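Local coordinates for protein alkaline phosphatase (Antarctic bacterium, PDB 2W5V) that probably hydrolyses phosphate monoesters at alkaline pH through a phosphoserine intermediate, using zinc and magnesium ions, at residues B[197-202]-B[211-216]. The protein carries 1 engineered substitution. Numbering follows the deposited sequence.
Sequences TALTDF and MGFLLA. Unlike the reference sequence in segment 197-202: Ala198 (reference Gly).
Leu199 lays its CD2 methyl over the middle of the Phe213 ring, 3.6 Å from the centroid and only 8° off the ring normal, a CH-pi contact made nearly straight down onto the face. Met211 CE sits against the opposite face, shifted toward the rim, so the ring is held between two methyl groups. Its edge meets polar atoms of the loop: Ala198 O comes to 3.4 Å from CE1 of Phe213, and Thr200 OG1 lies in the ring plane, 3.7 Å from CZ of Phe213. That hydroxyl also makes a weak hydrogen bond to its neighbour's carbonyl, Asp201 O. Leu215 covers the earlier part of the loop, from Thr197 to Leu199: its CD1 packs on Leu199 CG at 3.9 Å, the two side chains crossing at about a right angle, while its CD2 lies against the backbone, 3.6 Å from Ala198 N. Chi1 of -56° sets CG of Leu215 anti to the carbonyl carbon, and chi2 of 180° then spreads the methyls. Strands 210-214 and 192-195 run parallel at one edge of the alkaline phosphatase central sheet; the loop after 192-195, which leads through the short helix 202-205 to strand 210-214, folds back over the end of that strand. Behind the first shell, Leu199 rests on Phe230 and Ala234 of helix 230-242, and Phe213 on Leu237. Asn195 OD1 accepts hydrogen bonds from the backbone N atoms of Thr197 and Ala198, fixing the loop's start; Asp201 is the short helix's N-cap, its side chain capping a backbone N there, and its OD1 also bonds Ser204 OG.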
loop_
_atom_site.group_PDB
_atom_site.type_symbol
_atom_site.label_atom_id
_atom_site.label_comp_id
_atom_site.label_asym_id
_atom_site.label_seq_id
_atom_site.Cartn_x
_atom_site.Cartn_y
_atom_site.Cartn_z
ATOM N N THR B 197 33.367 -11.933 -16.410
ATOM C CA THR B 197 33.493 -11.009 -17.528
ATOM C C THR B 197 32.164 -10.353 -17.889
ATOM O O THR B 197 32.037 -9.131 -17.848
ATOM C CB THR B 197 34.047 -11.717 -18.768
ATOM O OG1 THR B 197 35.324 -12.287 -18.458
ATOM C CG2 THR B 197 34.202 -10.734 -19.907
ATOM N N ALA B 198 31.176 -11.165 -18.249
ATOM C CA ALA B 198 29.862 -10.644 -18.620
ATOM C C ALA B 198 28.806 -11.740 -18.545
ATOM O O ALA B 198 29.138 -12.928 -18.522
ATOM C CB ALA B 198 29.906 -10.047 -20.025
ATOM N N LEU B 199 27.534 -11.349 -18.492
ATOM C CA LEU B 199 26.461 -12.324 -18.623
ATOM C C LEU B 199 26.517 -12.867 -20.035
ATOM O O LEU B 199 26.778 -12.129 -20.977
ATOM C CB LEU B 199 25.089 -11.688 -18.407
ATOM C CG LEU B 199 24.498 -11.536 -17.017
ATOM C CD1 LEU B 199 23.087 -10.955 -17.163
ATOM C CD2 LEU B 199 24.476 -12.852 -16.258
ATOM N N THR B 200 26.275 -14.162 -20.178
ATOM C CA THR B 200 26.271 -14.800 -21.483
ATOM C C THR B 200 24.849 -15.242 -21.797
ATOM O O THR B 200 23.917 -14.925 -21.051
ATOM C CB THR B 200 27.184 -16.025 -21.477
ATOM O OG1 THR B 200 26.741 -16.931 -20.461
ATOM C CG2 THR B 200 28.614 -15.613 -21.169
ATOM N N ASP B 201 24.677 -15.973 -22.893
ATOM C CA ASP B 201 23.369 -16.539 -23.218
ATOM C C ASP B 201 23.254 -17.954 -22.660
ATOM O O ASP B 201 24.232 -18.512 -22.151
ATOM C CB ASP B 201 23.128 -16.541 -24.730
ATOM C CG ASP B 201 23.907 -17.632 -25.443
ATOM O OD1 ASP B 201 24.981 -18.028 -24.935
ATOM O OD2 ASP B 201 23.444 -18.092 -26.513
ATOM N N PHE B 202 22.066 -18.542 -22.765
ATOM C CA PHE B 202 21.836 -19.866 -22.201
ATOM C C PHE B 202 22.758 -20.941 -22.780
ATOM O O PHE B 202 23.365 -21.710 -22.033
ATOM C CB PHE B 202 20.374 -20.286 -22.346
ATOM C CG PHE B 202 20.092 -21.667 -21.827
ATOM C CD1 PHE B 202 20.343 -21.989 -20.501
ATOM C CD2 PHE B 202 19.583 -22.645 -22.665
ATOM C CE1 PHE B 202 20.089 -23.259 -20.021
ATOM C CE2 PHE B 202 19.326 -23.918 -22.190
ATOM C CZ PHE B 202 19.580 -24.225 -20.868
ATOM N N MET B 211 26.331 -22.455 -12.105
ATOM C CA MET B 211 26.871 -21.282 -12.773
ATOM C C MET B 211 26.861 -20.070 -11.858
ATOM O O MET B 211 25.855 -19.778 -11.214
ATOM C CB MET B 211 26.067 -20.993 -14.041
ATOM C CG MET B 211 26.701 -19.939 -14.924
ATOM S SD MET B 211 28.247 -20.544 -15.602
ATOM C CE MET B 211 29.100 -19.008 -15.955
ATOM N N GLY B 212 27.982 -19.361 -11.807
ATOM C CA GLY B 212 28.082 -18.160 -10.995
ATOM C C GLY B 212 28.638 -16.990 -11.789
ATOM O O GLY B 212 29.651 -17.120 -12.480
ATOM N N PHE B 213 27.968 -15.843 -11.703
ATOM C CA PHE B 213 28.437 -14.626 -12.362
ATOM C C PHE B 213 28.812 -13.577 -11.316
ATOM O O PHE B 213 27.955 -13.122 -10.546
ATOM C CB PHE B 213 27.350 -14.048 -13.274
ATOM C CG PHE B 213 27.058 -14.879 -14.496
ATOM C CD1 PHE B 213 27.759 -14.673 -15.677
ATOM C CD2 PHE B 213 26.053 -15.838 -14.474
ATOM C CE1 PHE B 213 27.479 -15.424 -16.816
ATOM C CE2 PHE B 213 25.768 -16.596 -15.604
ATOM C CZ PHE B 213 26.480 -16.388 -16.779
ATOM N N LEU B 214 30.089 -13.204 -11.289
ATOM C CA LEU B 214 30.583 -12.155 -10.396
ATOM C C LEU B 214 31.084 -10.992 -11.247
ATOM O O LEU B 214 32.253 -10.956 -11.625
ATOM C CB LEU B 214 31.703 -12.702 -9.489
ATOM C CG LEU B 214 31.252 -13.707 -8.419
ATOM C CD1 LEU B 214 32.442 -14.441 -7.801
ATOM C CD2 LEU B 214 30.412 -13.014 -7.336
ATOM N N LEU B 215 30.192 -10.043 -11.534
ATOM C CA LEU B 215 30.409 -9.082 -12.616
ATOM C C LEU B 215 30.844 -7.684 -12.176
ATOM O O LEU B 215 30.831 -6.742 -12.970
ATOM C CB LEU B 215 29.151 -8.995 -13.488
ATOM C CG LEU B 215 28.697 -10.332 -14.073
ATOM C CD1 LEU B 215 27.449 -10.156 -14.918
ATOM C CD2 LEU B 215 29.838 -10.969 -14.888
ATOM N N ALA B 216 31.236 -7.556 -10.917
ATOM C CA ALA B 216 31.718 -6.288 -10.385
ATOM C C ALA B 216 32.512 -6.579 -9.128
ATOM O O ALA B 216 32.294 -7.599 -8.486
ATOM C CB ALA B 216 30.551 -5.356 -10.072
#